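Local coordinates for protein endo-beta-1,2-glucanase (Talaromyces funiculosus, PDB 6IMV) that hydrolyses internal beta-1,2-glucosidic linkages of beta-1,2-glucans, as an endo-acting glycoside hydrolase, at residues A429-W433 and D434-S438. Numbering follows the deposited sequence.
Sequences ALLTW and DSKVS. With BGC (beta-D-glucopyranose), chain I.
Thr-432 closes strand 427-432 and caps the helix that follows: its OG1 accepts from Ser-435 N at 3.2 Å. A chi1 of 65° turns OG1 back toward the first helical turn, while CG2 of Thr-432 extends to within 3.9 Å of O4 of the bound beta-D-glucopyranose. One residue on, Trp-433 O is gripped by Val-437 N at 2.8 Å, tilted 18° from the carbonyl plane, and by Lys-436 N from above it, 64° out of plane. The indole of Trp-433 runs beside Val-437 in the same direction, with Trp-433 CE3 3.5 Å from Val-437 CG2. On a slanting path, Lys-436 CD comes within 3.9 Å of Leu-431 CB; bends beyond it, at chi3 and chi4, turn NZ to a salt bridge with Glu-41 and hydrogen bonds to the backbone O of Tyr-414 and Ser-416. Asp-434 OD1, salt-bridged to Lys-82, lies 3.6 Å from sugar O6. Glu-418 on the adjacent strand 415-421 hydrogen-bonds both Thr-432 OG1 and Ser-435 OG. A valine in place of Thr-432 would probably leave Ser-435 N to its weak bond with the backbone O there and take one partner from Glu-418. This is a threonine N-cap at a strand-to-helix junction, here lining the glucose-binding pocket of the glucanase.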
loop_
_atom_site.group_PDB
_atom_site.type_symbol
_atom_site.label_atom_id
_atom_site.label_comp_id
_atom_site.label_asym_id
_atom_site.label_seq_id
_atom_site.Cartn_x
_atom_site.Cartn_y
_atom_site.Cartn_z
ATOM N N ALA A 429 -9.757 -10.529 13.540
ATOM C CA ALA A 429 -9.447 -11.874 13.050
ATOM C C ALA A 429 -9.652 -11.882 11.535
ATOM O O ALA A 429 -10.656 -12.383 11.009
ATOM C CB ALA A 429 -10.306 -12.887 13.769
ATOM N N LEU A 430 -8.702 -11.247 10.846
ATOM C CA LEU A 430 -8.854 -10.861 9.475
ATOM C C LEU A 430 -7.471 -10.801 8.818
ATOM O O LEU A 430 -6.463 -10.566 9.498
ATOM C CB LEU A 430 -9.553 -9.496 9.467
ATOM C CG LEU A 430 -9.880 -8.907 8.094
ATOM C CD1 LEU A 430 -11.020 -9.668 7.447
ATOM C CD2 LEU A 430 -10.220 -7.430 8.205
ATOM N N LEU A 431 -7.444 -11.044 7.502
ATOM C CA LEU A 431 -6.277 -10.832 6.657
ATOM C C LEU A 431 -6.660 -9.864 5.532
ATOM O O LEU A 431 -7.689 -10.065 4.908
ATOM C CB LEU A 431 -5.831 -12.165 6.045
ATOM C CG LEU A 431 -5.814 -13.379 6.970
ATOM C CD1 LEU A 431 -5.651 -14.648 6.148
ATOM C CD2 LEU A 431 -4.719 -13.263 8.024
ATOM N N THR A 432 -5.825 -8.853 5.260
ATOM C CA THR A 432 -5.984 -8.021 4.072
ATOM C C THR A 432 -4.618 -7.761 3.433
ATOM O O THR A 432 -3.592 -7.824 4.112
ATOM C CB THR A 432 -6.676 -6.685 4.387
ATOM O OG1 THR A 432 -5.826 -5.916 5.238
ATOM C CG2 THR A 432 -8.031 -6.856 5.046
ATOM N N TRP A 433 -4.625 -7.459 2.127
ATOM C CA TRP A 433 -3.415 -7.040 1.409
ATOM C C TRP A 433 -2.802 -5.828 2.107
ATOM O O TRP A 433 -1.583 -5.790 2.329
ATOM C CB TRP A 433 -3.696 -6.718 -0.065
ATOM C CG TRP A 433 -4.001 -7.922 -0.892
ATOM C CD1 TRP A 433 -5.217 -8.514 -1.044
ATOM C CD2 TRP A 433 -3.072 -8.703 -1.666
ATOM N NE1 TRP A 433 -5.117 -9.596 -1.869
ATOM C CE2 TRP A 433 -3.814 -9.743 -2.268
ATOM C CE3 TRP A 433 -1.699 -8.623 -1.917
ATOM C CZ2 TRP A 433 -3.221 -10.700 -3.092
ATOM C CZ3 TRP A 433 -1.116 -9.571 -2.729
ATOM C CH2 TRP A 433 -1.865 -10.599 -3.298
ATOM N N ASP A 434 -3.661 -4.846 2.426
ATOM C CA ASP A 434 -3.241 -3.567 3.013
ATOM C C ASP A 434 -2.451 -3.794 4.315
ATOM O O ASP A 434 -1.433 -3.130 4.531
ATOM C CB ASP A 434 -4.444 -2.636 3.227
ATOM C CG ASP A 434 -4.910 -1.900 1.975
ATOM O OD1 ASP A 434 -5.259 -2.561 0.997
ATOM O OD2 ASP A 434 -4.960 -0.653 2.002
ATOM N N SER A 435 -2.905 -4.715 5.179
ATOM C CA SER A 435 -2.293 -4.889 6.522
ATOM C C SER A 435 -1.116 -5.875 6.508
ATOM O O SER A 435 -0.488 -6.076 7.535
ATOM C CB SER A 435 -3.315 -5.303 7.570
ATOM O OG SER A 435 -3.654 -6.672 7.454
ATOM N N LYS A 436 -0.814 -6.487 5.357
ATOM C CA LYS A 436 0.154 -7.595 5.322
ATOM C C LYS A 436 1.198 -7.416 4.215
ATOM O O LYS A 436 2.403 -7.555 4.462
ATOM C CB LYS A 436 -0.592 -8.911 5.126
ATOM C CG LYS A 436 -1.433 -9.351 6.312
ATOM C CD LYS A 436 -2.318 -10.541 5.998
ATOM C CE LYS A 436 -1.558 -11.810 5.690
ATOM N NZ LYS A 436 -0.634 -12.155 6.797
ATOM N N VAL A 437 0.731 -7.167 2.992
ATOM C CA VAL A 437 1.588 -7.209 1.815
ATOM C C VAL A 437 2.169 -5.817 1.532
ATOM O O VAL A 437 3.107 -5.705 0.736
ATOM C CB VAL A 437 0.841 -7.803 0.607
ATOM C CG1 VAL A 437 1.724 -7.895 -0.635
ATOM C CG2 VAL A 437 0.269 -9.161 0.955
ATOM N N SER A 438 1.645 -4.773 2.197
ATOM C CA SER A 438 2.326 -3.469 2.259
ATOM C C SER A 438 3.724 -3.655 2.883
ATOM O O SER A 438 4.731 -3.176 2.362
ATOM C CB SER A 438 1.513 -2.470 3.046
ATOM O OG SER A 438 1.099 -3.042 4.283
HETATM C C2 BGC I . -12.794 -1.069 3.504
HETATM C C3 BGC I . -12.496 -2.443 4.128
HETATM C C4 BGC I . -11.106 -2.976 3.726
HETATM C C5 BGC I . -10.050 -1.876 3.914
HETATM C C6 BGC I . -8.649 -2.300 3.466
HETATM C C1 BGC I . -11.631 -0.113 3.735
HETATM O O1 BGC I . -11.825 1.176 3.146
HETATM O O2 BGC I . -13.942 -0.522 4.129
HETATM O O3 BGC I . -13.499 -3.392 3.759
HETATM O O4 BGC I . -10.750 -4.152 4.481
HETATM O O5 BGC I . -10.442 -0.696 3.202
HETATM O O6 BGC I . -8.659 -2.526 2.059
#